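Local coordinates for protein Ifi204 (Mus musculus domesticus, PDB 5YZW) that probably senses double-stranded DNA in innate immunity, as an interferon-inducible PYHIN-family protein whose HIN domain recognises DNA, at residues Ser121-Val126 / Lys165-Cys170; Val169-Thr174 / Ser188-Ile193. All blocks are in the same frame, centred on the assembly; numbering follows the deposited sequence.

Interaction 1: residues Ser121-Val126 / Lys165-Cys170; sequences SGEYLV and KLRLVC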
loop_
_atom_site.group_PDB
_atom_site.type_symbol
_atom_site.label_atom_id
_atom_site.label_comp_id
_atom_site.label_asym_id
_atom_site.label_seq_id
_atom_site.Cartn_x
_atom_site.Cartn_y
_atom_site.Cartn_z
ATOM N N SER A 121 -3.374 3.170 3.749
ATOM C CA SER A 121 -3.224 3.481 2.337
ATOM C C SER A 121 -4.387 4.371 1.944
ATOM O O SER A 121 -5.505 4.166 2.417
ATOM C CB SER A 121 -3.243 2.211 1.476
ATOM O OG SER A 121 -1.980 1.565 1.491
ATOM N N GLY A 122 -4.141 5.358 1.094
ATOM C CA GLY A 122 -5.188 6.304 0.751
ATOM C C GLY A 122 -4.678 7.383 -0.178
ATOM O O GLY A 122 -3.470 7.616 -0.291
ATOM N N GLU A 123 -5.630 8.036 -0.845
ATOM C CA GLU A 123 -5.351 9.151 -1.740
ATOM C C GLU A 123 -5.968 10.409 -1.155
ATOM O O GLU A 123 -7.184 10.463 -0.945
ATOM C CB GLU A 123 -5.908 8.899 -3.138
ATOM C CG GLU A 123 -5.527 7.574 -3.750
ATOM C CD GLU A 123 -6.103 7.401 -5.142
ATOM O OE1 GLU A 123 -5.932 6.312 -5.725
ATOM O OE2 GLU A 123 -6.724 8.358 -5.648
ATOM N N TYR A 124 -5.141 11.424 -0.917
ATOM C CA TYR A 124 -5.589 12.632 -0.242
ATOM C C TYR A 124 -5.077 13.871 -0.967
ATOM O O TYR A 124 -4.069 13.832 -1.680
ATOM C CB TYR A 124 -5.115 12.655 1.218
ATOM C CG TYR A 124 -5.577 11.472 2.024
ATOM C CD1 TYR A 124 -6.841 11.443 2.588
ATOM C CD2 TYR A 124 -4.760 10.361 2.186
ATOM C CE1 TYR A 124 -7.271 10.359 3.329
ATOM C CE2 TYR A 124 -5.188 9.257 2.917
ATOM C CZ TYR A 124 -6.448 9.265 3.485
ATOM O OH TYR A 124 -6.887 8.172 4.209
ATOM N N LEU A 125 -5.799 14.974 -0.778
ATOM C CA LEU A 125 -5.401 16.278 -1.299
ATOM C C LEU A 125 -4.467 16.962 -0.312
ATOM O O LEU A 125 -4.748 16.998 0.891
ATOM C CB LEU A 125 -6.624 17.162 -1.553
ATOM C CG LEU A 125 -7.547 16.767 -2.708
ATOM C CD1 LEU A 125 -8.690 15.881 -2.224
ATOM C CD2 LEU A 125 -8.081 18.019 -3.407
ATOM N N VAL A 126 -3.362 17.498 -0.823
ATOM C CA VAL A 126 -2.395 18.225 -0.008
ATOM C C VAL A 126 -2.745 19.706 -0.024
ATOM O O VAL A 126 -3.103 20.255 -1.071
ATOM C CB VAL A 126 -0.963 17.988 -0.523
ATOM C CG1 VAL A 126 0.061 18.483 0.494
ATOM C CG2 VAL A 126 -0.754 16.507 -0.858
ATOM N N LYS A 165 -2.535 15.858 -5.587
ATOM C CA LYS A 165 -3.195 14.744 -4.918
ATOM C C LYS A 165 -2.197 13.608 -4.725
ATOM O O LYS A 165 -1.478 13.233 -5.658
ATOM C CB LYS A 165 -4.415 14.254 -5.699
ATOM C CG LYS A 165 -5.567 13.838 -4.786
ATOM C CD LYS A 165 -6.631 13.060 -5.538
ATOM C CE LYS A 165 -7.744 12.598 -4.609
ATOM N NZ LYS A 165 -8.657 11.645 -5.304
ATOM N N LEU A 166 -2.167 13.063 -3.514
ATOM C CA LEU A 166 -1.127 12.149 -3.070
ATOM C C LEU A 166 -1.705 10.761 -2.837
ATOM O O LEU A 166 -2.660 10.602 -2.069
ATOM C CB LEU A 166 -0.497 12.662 -1.782
ATOM C CG LEU A 166 0.920 13.186 -1.911
ATOM C CD1 LEU A 166 1.455 13.438 -0.519
ATOM C CD2 LEU A 166 1.760 12.184 -2.662
ATOM N N ARG A 167 -1.117 9.762 -3.483
ATOM C CA ARG A 167 -1.463 8.367 -3.243
ATOM C C ARG A 167 -0.436 7.802 -2.271
ATOM O O ARG A 167 0.756 7.733 -2.593
ATOM C CB ARG A 167 -1.489 7.566 -4.539
ATOM C CG ARG A 167 -1.546 6.044 -4.328
ATOM C CD ARG A 167 -1.667 5.336 -5.664
ATOM N NE ARG A 167 -2.935 5.663 -6.312
ATOM C CZ ARG A 167 -3.082 5.858 -7.622
ATOM N NH1 ARG A 167 -2.035 5.761 -8.436
ATOM N NH2 ARG A 167 -4.280 6.148 -8.120
ATOM N N LEU A 168 -0.895 7.433 -1.076
ATOM C CA LEU A 168 -0.044 6.903 -0.020
ATOM C C LEU A 168 -0.286 5.414 0.122
ATOM O O LEU A 168 -1.439 4.974 0.210
ATOM C CB LEU A 168 -0.315 7.582 1.325
ATOM C CG LEU A 168 -0.414 9.106 1.382
ATOM C CD1 LEU A 168 -1.076 9.524 2.690
ATOM C CD2 LEU A 168 0.965 9.683 1.273
ATOM N N VAL A 169 0.794 4.641 0.178
ATOM C CA VAL A 169 0.682 3.198 0.385
ATOM C C VAL A 169 1.563 2.801 1.559
ATOM O O VAL A 169 2.767 3.094 1.566
ATOM C CB VAL A 169 1.069 2.401 -0.867
ATOM C CG1 VAL A 169 0.933 0.918 -0.577
ATOM C CG2 VAL A 169 0.222 2.846 -2.053
ATOM N N CYS A 170 0.958 2.161 2.557
ATOM C CA CYS A 170 1.672 1.608 3.705
ATOM C C CYS A 170 2.423 2.697 4.475
ATOM O O CYS A 170 3.636 2.627 4.652
ATOM C CB CYS A 170 2.630 0.502 3.263
ATOM S SG CYS A 170 3.341 -0.457 4.641
#
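An antiparallel ladder in the second OB fold of the HIN domain pairs 121-126 with 165-170, and its two faces carry opposite chemistry. Four backbone hydrogen bonds join the hydrogen-bonded pairs G122-L168 and Y124-L166; the shortest runs from L168 N to G122 O, 2.7 Å. Between them, E123 sits across from R167 as a non-hydrogen-bonded pair, and their side chains run alongside each other in the same direction. R167 presents its side edge to the carboxylate, NE and NH2 both donating to E123 OE1, at 3.1 and 2.9 Å from it. That oxygen lies in the guanidinium plane, yet both nitrogens reach it from one face of the carboxylate, the two planes being 64° apart. The bend at chi3 of R167 (-65°) turns the NE-NH2 edge toward the glutamate. A long salt bridge, K165 NZ to E123 OE2 at 3.8 Å, adds a second positive charge and probably favours ionised E123. The reverse face is apolar: CD1 of L168 meets the Y124 ring obliquely, 3.8 Å from CD2, while V126 CG2 packs against L166 CD1. G122, without a side chain, lies beside the Y124 ring close to CE2. Strand 189-192 flanks the far side of 165-169; its M190 touches L166 and L168, Q191 accepts a bond from R167 NH1, and P106 O is hydrogen-bonded to Y124 OH.

Interaction 2: residues Val169-Thr174 / Ser188-Ile193; sequences VCFELT and SYMQVI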
loop_
_atom_site.group_PDB
_atom_site.type_symbol
_atom_site.label_atom_id
_atom_site.label_comp_id
_atom_site.label_asym_id
_atom_site.label_seq_id
_atom_site.Cartn_x
_atom_site.Cartn_y
_atom_site.Cartn_z
ATOM N N VAL A 169 0.794 4.641 0.178
ATOM C CA VAL A 169 0.682 3.198 0.385
ATOM C C VAL A 169 1.563 2.801 1.559
ATOM O O VAL A 169 2.767 3.094 1.566
ATOM C CB VAL A 169 1.069 2.401 -0.867
ATOM C CG1 VAL A 169 0.933 0.918 -0.577
ATOM C CG2 VAL A 169 0.222 2.846 -2.053
ATOM N N CYS A 170 0.958 2.161 2.557
ATOM C CA CYS A 170 1.672 1.608 3.705
ATOM C C CYS A 170 2.423 2.697 4.475
ATOM O O CYS A 170 3.636 2.627 4.652
ATOM C CB CYS A 170 2.630 0.502 3.263
ATOM S SG CYS A 170 3.341 -0.457 4.641
ATOM N N PHE A 171 1.670 3.702 4.928
ATOM C CA PHE A 171 2.136 4.682 5.905
ATOM C C PHE A 171 1.647 4.313 7.303
ATOM O O PHE A 171 0.581 3.717 7.462
ATOM C CB PHE A 171 1.643 6.081 5.539
ATOM C CG PHE A 171 2.479 6.762 4.523
ATOM C CD1 PHE A 171 2.661 6.218 3.270
ATOM C CD2 PHE A 171 3.089 7.989 4.820
ATOM C CE1 PHE A 171 3.441 6.853 2.318
ATOM C CE2 PHE A 171 3.875 8.615 3.880
ATOM C CZ PHE A 171 4.057 8.047 2.628
ATOM N N GLU A 172 2.415 4.687 8.332
ATOM C CA GLU A 172 2.042 4.314 9.698
ATOM C C GLU A 172 1.260 5.426 10.372
ATOM O O GLU A 172 1.692 6.581 10.389
ATOM C CB GLU A 172 3.253 3.949 10.560
ATOM C CG GLU A 172 2.863 3.518 11.989
ATOM C CD GLU A 172 4.033 2.994 12.829
ATOM O OE1 GLU A 172 5.163 2.901 12.310
ATOM O OE2 GLU A 172 3.827 2.697 14.030
ATOM N N LEU A 173 0.124 5.059 10.954
ATOM C CA LEU A 173 -0.744 6.018 11.620
ATOM C C LEU A 173 -0.202 6.235 13.021
ATOM O O LEU A 173 -0.029 5.276 13.781
ATOM C CB LEU A 173 -2.184 5.502 11.666
ATOM C CG LEU A 173 -3.154 6.284 12.539
ATOM C CD1 LEU A 173 -3.397 7.589 11.822
ATOM C CD2 LEU A 173 -4.481 5.534 12.711
ATOM N N THR A 174 0.112 7.480 13.355
ATOM C CA THR A 174 0.647 7.796 14.666
ATOM C C THR A 174 -0.062 9.035 15.186
ATOM O O THR A 174 -0.752 9.741 14.442
ATOM C CB THR A 174 2.169 8.017 14.620
ATOM O OG1 THR A 174 2.443 9.283 14.031
ATOM C CG2 THR A 174 2.863 6.943 13.770
ATOM N N SER A 188 7.072 2.056 2.767
ATOM C CA SER A 188 6.132 3.030 2.236
ATOM C C SER A 188 6.385 3.309 0.770
ATOM O O SER A 188 7.496 3.170 0.240
ATOM C CB SER A 188 6.187 4.378 2.995
ATOM O OG SER A 188 5.904 4.220 4.372
ATOM N N TYR A 189 5.324 3.770 0.124
ATOM C CA TYR A 189 5.392 4.197 -1.261
ATOM C C TYR A 189 4.411 5.345 -1.423
ATOM O O TYR A 189 3.357 5.378 -0.781
ATOM C CB TYR A 189 5.052 3.042 -2.242
ATOM C CG TYR A 189 4.926 3.519 -3.678
ATOM C CD1 TYR A 189 6.052 3.653 -4.490
ATOM C CD2 TYR A 189 3.692 3.859 -4.213
ATOM C CE1 TYR A 189 5.942 4.121 -5.810
ATOM C CE2 TYR A 189 3.569 4.318 -5.521
ATOM C CZ TYR A 189 4.690 4.454 -6.317
ATOM O OH TYR A 189 4.548 4.910 -7.616
ATOM N N MET A 190 4.755 6.287 -2.287
ATOM C CA MET A 190 3.828 7.364 -2.573
ATOM C C MET A 190 4.105 7.886 -3.971
ATOM O O MET A 190 5.223 7.774 -4.481
ATOM C CB MET A 190 3.948 8.502 -1.545
ATOM C CG MET A 190 5.348 9.093 -1.430
ATOM S SD MET A 190 5.483 10.391 -0.159
ATOM C CE MET A 190 3.810 10.943 -0.101
ATOM N N GLN A 191 3.067 8.446 -4.588
ATOM C CA GLN A 191 3.219 9.159 -5.846
ATOM C C GLN A 191 2.099 10.182 -5.953
ATOM O O GLN A 191 1.033 10.017 -5.353
ATOM C CB GLN A 191 3.203 8.208 -7.042
ATOM C CG GLN A 191 1.832 8.007 -7.634
ATOM C CD GLN A 191 1.740 6.757 -8.489
ATOM O OE1 GLN A 191 0.775 6.001 -8.388
ATOM N NE2 GLN A 191 2.730 6.551 -9.357
ATOM N N VAL A 192 2.356 11.257 -6.708
ATOM C CA VAL A 192 1.328 12.252 -6.983
ATOM C C VAL A 192 0.532 11.800 -8.202
ATOM O O VAL A 192 1.048 11.110 -9.089
ATOM C CB VAL A 192 1.940 13.656 -7.193
ATOM C CG1 VAL A 192 3.020 13.942 -6.151
ATOM C CG2 VAL A 192 2.507 13.788 -8.585
ATOM N N ILE A 193 -0.737 12.194 -8.256
ATOM C CA ILE A 193 -1.589 11.862 -9.397
ATOM C C ILE A 193 -1.817 13.079 -10.298
ATOM O O ILE A 193 -2.078 12.940 -11.498
ATOM C CB ILE A 193 -2.932 11.282 -8.928
ATOM C CG1 ILE A 193 -2.718 10.329 -7.751
ATOM C CG2 ILE A 193 -3.631 10.566 -10.076
ATOM C CD1 ILE A 193 -3.970 10.046 -6.947
#
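V169 and Y189 form the one beta bridge between 169-174 and 188-193, an antiparallel hydrogen-bonded pair in which each backbone N meets the other residue's O. The bond from V169 N to Y189 O measures 2.8 Å and its return partner, Y189 N to V169 O, 3.0 Å. Packing is tight just beyond this bridge. The F171 ring turns its edge to the backbone, with CE1 only 3.4 Å from Y189 O, and the same rim meets M190: SD lies 3.9 Å from CZ and 80° off the ring normal, an edge-on Met-aromatic contact. M190 CG stands between its own backbone N and carbonyl carbon (chi1 57°), and the bend at chi3 keeps CE as well as SD near CZ. Over one ring face, offset toward the rim, sits S188 OG, which is also 2.8 Å from C170 O; V185 N donates to this hydroxyl. Here the barrel strand turns its corner: C170 and F171 both face V120 in a G1 beta bulge, with C170 in a left-handed conformation, and the chain passes from pairing with 189-192 to pairing with 180-183. The segments consequently diverge. E172, L173 and T174 leave with their strand, E172 and T174 partly exposed, whereas Q191 and V192 run the other way to a poorly ordered, exposed I193. On the flank turned to the first OB fold, V169 CG2 meets the edge of the Y189 ring, 4.2 Å from CD2, and Y189 OH is hydrogen-bonded to E20 of that fold.

Overall arrangement
Interactions 1 and 2 share V169 and C170, at the corner of the chain, and their centres lie about 6 Å apart. Strand 165-169 is the common element: interaction 1 joins it to 119-132 along a regular ladder, interaction 2 to 189-192 through a brief bridge at its corner. The first is partly buried and keeps its charges on an accessible face; the second is buried wherever its segments touch, and relies on an aromatic ring, a thioether and a serine hydroxyl. Probable hydrogen bonds tie the two together, K165 O with I193 N among them, while L168 and M190 continue the apolar packing from one to the other.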